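Long-range contacts in pollen-specific leucine-rich repeat extensin-like protein 1 (Arabidopsis thaliana, PDB 6TME), which probably acts in the pollen cell wall, where its leucine-rich repeat domain is thought to recognise secreted RALF-type signalling peptides: residues D146-R151 with F168-Y173; F193-R198 with V214-H219; L44-I49 with L114-A119. All coordinates share one frame; numbering follows the deposited sequence.

Contact 1 of 3, residues D146-R151 with F168-Y173. With SO4 (sulfate ion), chain H.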
# COMPACT_ATOMS: atom_id res chain seq x y z
N ASP A 146 1.44 -4.75 10.56
CA ASP A 146 2.35 -3.85 9.86
C ASP A 146 3.75 -4.38 10.12
O ASP A 146 4.31 -4.17 11.20
CB ASP A 146 2.19 -2.41 10.34
CG ASP A 146 3.13 -1.43 9.62
OD1 ASP A 146 3.78 -1.82 8.62
OD2 ASP A 146 3.23 -0.26 10.08
N VAL A 147 4.29 -5.10 9.13
CA VAL A 147 5.69 -5.51 9.15
C VAL A 147 6.51 -4.74 8.12
O VAL A 147 7.56 -5.20 7.70
CB VAL A 147 5.81 -7.03 8.97
CG1 VAL A 147 5.22 -7.77 10.23
CG2 VAL A 147 5.13 -7.51 7.69
N SER A 148 6.07 -3.53 7.75
CA SER A 148 6.77 -2.77 6.72
C SER A 148 8.20 -2.44 7.14
O SER A 148 8.50 -2.20 8.32
CB SER A 148 6.00 -1.48 6.42
OG SER A 148 5.90 -0.66 7.57
N ASN A 149 9.11 -2.47 6.16
CA ASN A 149 10.49 -2.02 6.30
C ASN A 149 11.26 -2.88 7.30
O ASN A 149 11.81 -2.41 8.30
CB ASN A 149 10.57 -0.53 6.69
CG ASN A 149 11.98 -0.00 6.62
OD1 ASN A 149 12.83 -0.57 5.92
ND2 ASN A 149 12.25 1.07 7.35
N ASN A 150 11.32 -4.17 6.98
CA ASN A 150 12.03 -5.13 7.81
C ASN A 150 12.93 -5.96 6.88
O ASN A 150 13.27 -5.54 5.77
CB ASN A 150 11.03 -5.96 8.61
CG ASN A 150 10.73 -5.35 9.97
OD1 ASN A 150 11.53 -5.47 10.89
ND2 ASN A 150 9.58 -4.67 10.09
N ARG A 151 13.31 -7.15 7.34
CA ARG A 151 14.16 -8.05 6.56
C ARG A 151 13.45 -9.37 6.31
O ARG A 151 14.07 -10.43 6.29
CB ARG A 151 15.49 -8.28 7.27
CG ARG A 151 16.27 -6.98 7.53
CD ARG A 151 16.88 -6.50 6.22
NE ARG A 151 17.59 -5.22 6.37
CZ ARG A 151 17.10 -4.06 5.95
NH1 ARG A 151 15.90 -4.01 5.37
NH2 ARG A 151 17.80 -2.95 6.10
N PHE A 168 -5.99 -4.19 7.85
CA PHE A 168 -4.82 -3.41 7.45
C PHE A 168 -3.66 -4.38 7.37
O PHE A 168 -3.31 -5.02 8.38
CB PHE A 168 -4.54 -2.30 8.46
CG PHE A 168 -3.41 -1.37 8.08
CD1 PHE A 168 -2.08 -1.75 8.23
CD2 PHE A 168 -3.69 -0.08 7.64
CE1 PHE A 168 -1.07 -0.87 7.92
CE2 PHE A 168 -2.69 0.78 7.34
CZ PHE A 168 -1.39 0.40 7.48
N LEU A 169 -3.10 -4.52 6.18
CA LEU A 169 -1.96 -5.39 5.93
C LEU A 169 -0.89 -4.56 5.26
O LEU A 169 -1.08 -4.10 4.13
CB LEU A 169 -2.37 -6.57 5.05
CG LEU A 169 -1.30 -7.62 4.74
CD1 LEU A 169 -0.61 -8.11 5.99
CD2 LEU A 169 -1.91 -8.80 3.98
N ASP A 170 0.24 -4.35 5.96
CA ASP A 170 1.40 -3.66 5.39
C ASP A 170 2.63 -4.58 5.42
O ASP A 170 3.20 -4.82 6.48
CB ASP A 170 1.68 -2.36 6.14
CG ASP A 170 2.62 -1.44 5.36
OD1 ASP A 170 3.38 -1.97 4.52
OD2 ASP A 170 2.62 -0.21 5.59
N ILE A 171 3.05 -5.05 4.24
CA ILE A 171 4.27 -5.83 4.10
C ILE A 171 5.29 -5.14 3.21
O ILE A 171 6.28 -5.76 2.81
CB ILE A 171 3.98 -7.25 3.59
CG1 ILE A 171 3.39 -7.18 2.16
CG2 ILE A 171 3.01 -7.99 4.55
CD1 ILE A 171 3.22 -8.54 1.50
N ARG A 172 5.07 -3.86 2.91
CA ARG A 172 5.93 -3.12 1.99
C ARG A 172 7.36 -3.05 2.53
O ARG A 172 7.61 -3.14 3.74
CB ARG A 172 5.35 -1.70 1.78
CG ARG A 172 5.60 -0.74 2.95
CD ARG A 172 4.72 0.52 3.01
NE ARG A 172 4.78 1.00 4.38
CZ ARG A 172 5.57 1.98 4.83
NH1 ARG A 172 6.34 2.70 4.00
NH2 ARG A 172 5.57 2.26 6.12
N TYR A 173 8.31 -2.95 1.59
CA TYR A 173 9.73 -2.73 1.89
C TYR A 173 10.35 -3.93 2.61
O TYR A 173 11.06 -3.78 3.61
CB TYR A 173 9.92 -1.44 2.69
CG TYR A 173 10.11 -0.27 1.79
CD1 TYR A 173 11.29 -0.10 1.06
CD2 TYR A 173 9.10 0.67 1.64
CE1 TYR A 173 11.46 1.01 0.20
CE2 TYR A 173 9.25 1.76 0.82
CZ TYR A 173 10.43 1.92 0.10
OH TYR A 173 10.53 3.01 -0.71
S SO4 H . 20.36 -3.28 7.83
O1 SO4 H . 21.69 -3.56 8.31
O2 SO4 H . 19.57 -2.41 8.69
O3 SO4 H . 19.70 -4.57 7.69
O4 SO4 H . 20.46 -2.60 6.54
O HOH W 1 3.04 1.22 7.92
O HOH W 2 13.63 -2.76 4.14
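D146 and D170 both swing CG away from the backbone N (chi1 180° and -164°), which lays the two carboxylates side by side, with planes only 12° apart. D146 OD1 and D170 OD2 come within 3.6 Å of each other, and several donors probably offset this meeting of like charges. S148 OG donates to D146 OD1 at 2.6 Å on the syn side, while the backbone N-H of S148 reaches the same oxygen from the anti side, tilted well out of the carboxylate plane, and closes an Asx turn. D170 is gripped similarly: its OD1 takes the backbone N-H of R172 in a second Asx turn, and its OD2 receives R172 NE in a salt bridge of 2.8 Å lying near the guanidinium plane. A water donates to both D146 OD2 and D170 OD2 and accepts from R172 NH2. S148 CB rests 3.4 Å from R172 NE. The backbones run in parallel register, V147 N bonding to D170 O and N149 N to R172 O, both at 2.9 Å. On the side of the backbones opposite the carboxylates, V147 CG2 and I171 CG2 touch at 3.8 Å. A valine here takes away both carboxylate oxygens, so R172 NE and its backbone N-H would probably be left without these partners and the guanidinium less firmly set. The far end of R172 bonds the backbone of another protein's chain, and D146 OD2 bonds an aromatic side chain there. The salt bridge would favour an ionised D170, and together with the bridging water it probably orients R172 for the other protein's chain.

Contact 2 of 3, residues F193-R198 with V214-H219. With EDO (1,2-ethanediol), chain U.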
# COMPACT_ATOMS: atom_id res chain seq x y z
N PHE A 193 -0.72 -2.77 1.38
CA PHE A 193 0.55 -2.20 0.95
C PHE A 193 1.48 -3.34 0.59
O PHE A 193 1.86 -4.13 1.46
CB PHE A 193 1.14 -1.30 2.04
CG PHE A 193 0.25 -0.13 2.40
CD1 PHE A 193 0.19 0.98 1.60
CD2 PHE A 193 -0.55 -0.17 3.55
CE1 PHE A 193 -0.63 2.07 1.92
CE2 PHE A 193 -1.39 0.90 3.88
CZ PHE A 193 -1.42 2.02 3.06
N LEU A 194 1.84 -3.45 -0.69
CA LEU A 194 2.75 -4.48 -1.17
C LEU A 194 4.03 -3.90 -1.74
O LEU A 194 4.93 -4.66 -2.08
CB LEU A 194 2.08 -5.35 -2.24
CG LEU A 194 0.66 -5.81 -1.97
CD1 LEU A 194 0.03 -6.24 -3.28
CD2 LEU A 194 0.64 -6.96 -0.94
N ASN A 195 4.13 -2.58 -1.84
CA ASN A 195 5.15 -1.96 -2.67
C ASN A 195 6.55 -2.30 -2.16
O ASN A 195 6.74 -2.67 -0.99
CB ASN A 195 4.96 -0.44 -2.73
CG ASN A 195 4.99 0.23 -1.34
OD1 ASN A 195 4.00 0.22 -0.60
ND2 ASN A 195 6.13 0.81 -1.00
N ASN A 196 7.52 -2.21 -3.07
CA ASN A 196 8.94 -2.39 -2.75
C ASN A 196 9.19 -3.77 -2.15
O ASN A 196 9.75 -3.94 -1.06
CB ASN A 196 9.44 -1.30 -1.81
CG ASN A 196 9.56 0.03 -2.50
OD1 ASN A 196 8.57 0.76 -2.65
ND2 ASN A 196 10.78 0.37 -2.92
N ASN A 197 8.75 -4.78 -2.90
CA ASN A 197 9.11 -6.16 -2.62
C ASN A 197 9.69 -6.71 -3.91
O ASN A 197 10.18 -5.99 -4.78
CB ASN A 197 7.87 -6.91 -2.10
CG ASN A 197 7.69 -6.71 -0.62
OD1 ASN A 197 8.41 -7.31 0.19
ND2 ASN A 197 6.77 -5.81 -0.25
N ARG A 198 9.63 -8.02 -4.06
CA ARG A 198 10.05 -8.64 -5.30
C ARG A 198 8.96 -9.57 -5.83
O ARG A 198 9.25 -10.61 -6.41
CB ARG A 198 11.38 -9.37 -5.11
CG ARG A 198 12.53 -8.42 -4.87
CD ARG A 198 12.89 -7.67 -6.18
NE ARG A 198 13.95 -8.36 -6.92
CZ ARG A 198 14.61 -7.86 -7.97
NH1 ARG A 198 14.31 -6.66 -8.44
NH2 ARG A 198 15.56 -8.58 -8.54
N VAL A 214 -7.13 1.74 -0.26
CA VAL A 214 -5.80 2.00 -0.82
C VAL A 214 -5.11 0.67 -1.10
O VAL A 214 -5.11 -0.22 -0.24
CB VAL A 214 -4.92 2.87 0.10
CG1 VAL A 214 -4.75 2.27 1.51
CG2 VAL A 214 -3.55 3.09 -0.53
N VAL A 215 -4.53 0.54 -2.30
CA VAL A 215 -3.72 -0.61 -2.70
C VAL A 215 -2.44 -0.10 -3.36
O VAL A 215 -2.51 0.69 -4.31
CB VAL A 215 -4.46 -1.55 -3.67
CG1 VAL A 215 -3.61 -2.77 -3.93
CG2 VAL A 215 -5.86 -1.95 -3.16
N THR A 216 -1.27 -0.56 -2.89
CA THR A 216 -0.01 -0.25 -3.55
C THR A 216 0.68 -1.51 -4.04
O THR A 216 0.79 -2.50 -3.30
CB THR A 216 0.93 0.55 -2.62
OG1 THR A 216 1.38 -0.24 -1.51
CG2 THR A 216 0.24 1.83 -2.13
N PHE A 217 1.10 -1.48 -5.32
CA PHE A 217 1.91 -2.51 -5.98
C PHE A 217 3.28 -1.98 -6.39
O PHE A 217 4.06 -2.74 -6.99
CB PHE A 217 1.25 -3.02 -7.27
CG PHE A 217 -0.10 -3.60 -7.10
CD1 PHE A 217 -0.24 -4.96 -6.85
CD2 PHE A 217 -1.23 -2.82 -7.24
CE1 PHE A 217 -1.50 -5.53 -6.71
CE2 PHE A 217 -2.49 -3.37 -7.09
CZ PHE A 217 -2.63 -4.73 -6.82
N ALA A 218 3.55 -0.69 -6.17
CA ALA A 218 4.73 -0.03 -6.72
C ALA A 218 6.01 -0.83 -6.46
O ALA A 218 6.13 -1.52 -5.46
CB ALA A 218 4.85 1.37 -6.10
N HIS A 219 6.96 -0.73 -7.39
CA HIS A 219 8.33 -1.25 -7.22
C HIS A 219 8.34 -2.75 -6.89
O HIS A 219 8.92 -3.21 -5.90
CB HIS A 219 9.08 -0.45 -6.16
CG HIS A 219 9.22 0.99 -6.52
ND1 HIS A 219 9.70 1.40 -7.75
CD2 HIS A 219 8.92 2.12 -5.84
CE1 HIS A 219 9.69 2.72 -7.80
NE2 HIS A 219 9.21 3.18 -6.66
C1 EDO U . 16.27 -4.63 -10.98
O1 EDO U . 15.07 -4.36 -11.72
C2 EDO U . 17.10 -5.72 -11.65
O2 EDO U . 16.55 -7.01 -11.32
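T216 OG1 donates to N195 OD1 at 2.8 Å, the donor tilted only slightly from the carbonyl plane. The same hydroxyl accepts a weak bond from L194 N at 3.3 Å, a donor shared with T216 O at 3.0 Å. It also sits at the edge of the F193 ring, 3.5 Å from CD1, while F193 CZ meets V214 CG1 at 3.7 Å and the two side chains cross at about a right angle. On the other side of the backbone, L194 CD1 lies alongside F217 CD1 at 3.8 Å. With N195 CG set between its backbone N and carbonyl carbon (chi1 58°), the amide presents OD1 to T216 and ND2 to N196 OD1, a nearly straight bond of 2.9 Å. N196 OD1 in turn lies at the edge of the H219 ring. Further out, N197 ND2 donates to L194 O at 2.8 Å and also to I171 O, while N197 OD1 takes F176 N; this is the asparagine ladder of leucine-rich repeats. N195 ND2 additionally bonds the backbone of another protein's chain. Strands 191-193 and 214-216 run parallel here between 168-170 and 238-240, the F193 ring meeting F168 and the F217 ring F241.

Contact 3 of 3, residues L44-I49 with L114-A119. With SO4 (sulfate ion), chain P.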
# COMPACT_ATOMS: atom_id res chain seq x y z
N LEU A 44 -1.91 -14.42 31.14
CA LEU A 44 -0.76 -13.53 31.01
C LEU A 44 0.56 -14.29 31.07
O LEU A 44 1.56 -13.83 30.51
CB LEU A 44 -0.80 -12.42 32.07
CG LEU A 44 -1.86 -11.34 31.76
CD1 LEU A 44 -2.04 -10.36 32.91
CD2 LEU A 44 -1.53 -10.57 30.49
N LYS A 45 0.57 -15.46 31.71
CA LYS A 45 1.72 -16.35 31.64
C LYS A 45 2.01 -16.75 30.19
O LYS A 45 3.17 -16.77 29.76
CB LYS A 45 1.45 -17.58 32.50
CG LYS A 45 2.50 -18.66 32.38
CD LYS A 45 2.30 -19.78 33.39
CE LYS A 45 3.47 -20.77 33.31
NZ LYS A 45 3.18 -22.09 33.93
N ARG A 46 0.97 -17.06 29.43
CA ARG A 46 1.14 -17.33 28.01
C ARG A 46 1.77 -16.13 27.28
O ARG A 46 2.64 -16.31 26.42
CB ARG A 46 -0.21 -17.70 27.41
CG ARG A 46 -0.51 -19.18 27.55
CD ARG A 46 -1.98 -19.45 27.39
NE ARG A 46 -2.49 -18.86 26.15
CZ ARG A 46 -3.65 -18.21 26.07
NH1 ARG A 46 -4.42 -18.11 27.15
NH2 ARG A 46 -4.05 -17.70 24.91
N ALA A 47 1.38 -14.91 27.66
CA ALA A 47 2.03 -13.75 27.06
C ALA A 47 3.48 -13.64 27.51
O ALA A 47 4.35 -13.27 26.71
CB ALA A 47 1.28 -12.46 27.38
N TYR A 48 3.74 -13.94 28.79
CA TYR A 48 5.09 -13.86 29.33
C TYR A 48 6.03 -14.79 28.57
O TYR A 48 7.14 -14.39 28.19
CB TYR A 48 5.09 -14.21 30.82
CG TYR A 48 6.48 -14.32 31.41
CD1 TYR A 48 7.22 -13.18 31.72
CD2 TYR A 48 7.08 -15.57 31.63
CE1 TYR A 48 8.48 -13.26 32.24
CE2 TYR A 48 8.36 -15.66 32.16
CZ TYR A 48 9.05 -14.49 32.46
OH TYR A 48 10.34 -14.53 32.97
N ILE A 49 5.61 -16.04 28.37
CA ILE A 49 6.43 -17.01 27.65
C ILE A 49 6.70 -16.53 26.22
O ILE A 49 7.84 -16.55 25.73
CB ILE A 49 5.75 -18.39 27.69
CG1 ILE A 49 5.76 -18.95 29.12
CG2 ILE A 49 6.40 -19.36 26.68
CD1 ILE A 49 4.72 -20.09 29.38
N LEU A 114 1.30 -17.61 20.90
CA LEU A 114 0.60 -17.63 22.17
C LEU A 114 -0.10 -16.31 22.48
O LEU A 114 -0.93 -16.27 23.39
CB LEU A 114 1.59 -17.98 23.30
CG LEU A 114 2.10 -19.43 23.32
CD1 LEU A 114 3.30 -19.56 24.21
CD2 LEU A 114 1.03 -20.47 23.69
N LEU A 115 0.20 -15.24 21.75
CA LEU A 115 -0.39 -13.92 22.02
C LEU A 115 -1.80 -13.82 21.42
O LEU A 115 -2.09 -12.97 20.57
CB LEU A 115 0.51 -12.83 21.47
CG LEU A 115 1.85 -12.76 22.19
CD1 LEU A 115 2.84 -11.82 21.48
CD2 LEU A 115 1.63 -12.33 23.64
N THR A 116 -2.69 -14.69 21.90
CA THR A 116 -3.94 -14.92 21.17
C THR A 116 -4.91 -13.75 21.28
O THR A 116 -5.93 -13.77 20.59
CB THR A 116 -4.65 -16.19 21.66
OG1 THR A 116 -4.80 -16.14 23.08
CG2 THR A 116 -3.87 -17.46 21.26
N ASP A 117 -4.64 -12.76 22.11
CA ASP A 117 -5.52 -11.60 22.19
C ASP A 117 -5.04 -10.42 21.36
O ASP A 117 -5.71 -9.38 21.35
CB ASP A 117 -5.69 -11.18 23.66
CG ASP A 117 -6.25 -12.31 24.53
OD1 ASP A 117 -7.29 -12.88 24.13
OD2 ASP A 117 -5.62 -12.67 25.56
N VAL A 118 -3.89 -10.54 20.69
CA VAL A 118 -3.33 -9.39 19.99
C VAL A 118 -4.16 -9.09 18.75
O VAL A 118 -4.47 -9.99 17.96
CB VAL A 118 -1.86 -9.64 19.64
CG1 VAL A 118 -1.40 -8.66 18.60
CG2 VAL A 118 -1.01 -9.51 20.87
N ALA A 119 -4.55 -7.84 18.60
CA ALA A 119 -5.22 -7.35 17.40
C ALA A 119 -4.41 -6.30 16.68
O ALA A 119 -4.70 -6.01 15.51
CB ALA A 119 -6.59 -6.77 17.75
S SO4 P . -0.20 -23.09 33.75
O1 SO4 P . 1.19 -23.28 33.35
O2 SO4 P . -0.27 -22.32 35.00
O3 SO4 P . -0.82 -24.40 33.96
O4 SO4 P . -0.90 -22.37 32.70
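I49, whose CG2 touches L114 CD1 at 4.0 Å, is fixed in its helix by a bond of 2.9 Å from its N to K45 O. L115, the other leucine to meet the helix, lies in a compact turn: its O accepts V118 N at 3.0 Å, closing a type I beta turn, while L115 itself is the centre of an inverse gamma turn. Because L115 CG stands anti to the carbonyl carbon (chi1 -66°), CD2 reaches A47, 3.7 Å from CA and 3.8 Å from CB. L114 CB lies 3.7 Å from R46 O, on the flank of the same helical turn. The R46 chain bends at chi3 (52°) and crosses T116 at about a right angle, the hydroxyl lying at the guanidinium edge; the very short approach of R46 NH2 to T116 OG1 has a poor angle and is doubtful as an interaction. The contact is therefore chiefly apolar. Helix 43-56 forms part of the N-terminal cap of the solenoid, with A47 and V118 both touching V94 of strand 92-98. Beyond the turn, A119 makes backbone bonds to A95 and Y143, leading into strand 120-122, which lies between strands 92-98 and 144-146.

Overall arrangement
Contacts 1 and 2 join equivalent places in successive pairs of turns of the leucine-rich repeat solenoid, their centres about 10 Å apart. They touch directly: Y173 N lies 3.0 Å from N195 O and L169 O lies 3.1 Å from F193 N, both probable hydrogen bonds. Contact 3 sits at the N-terminal cap, its centre about 22 Å from that of contact 1 and about 31 Å from that of contact 2. Another protein's chain comes within reach of five residues of contact 1 and seven of contact 2, consistent with a shared recognition surface, and near contact 3 meets D117 and A119, away from the helix packing. A glycan sugar lies about 8 Å from the H219 side chain.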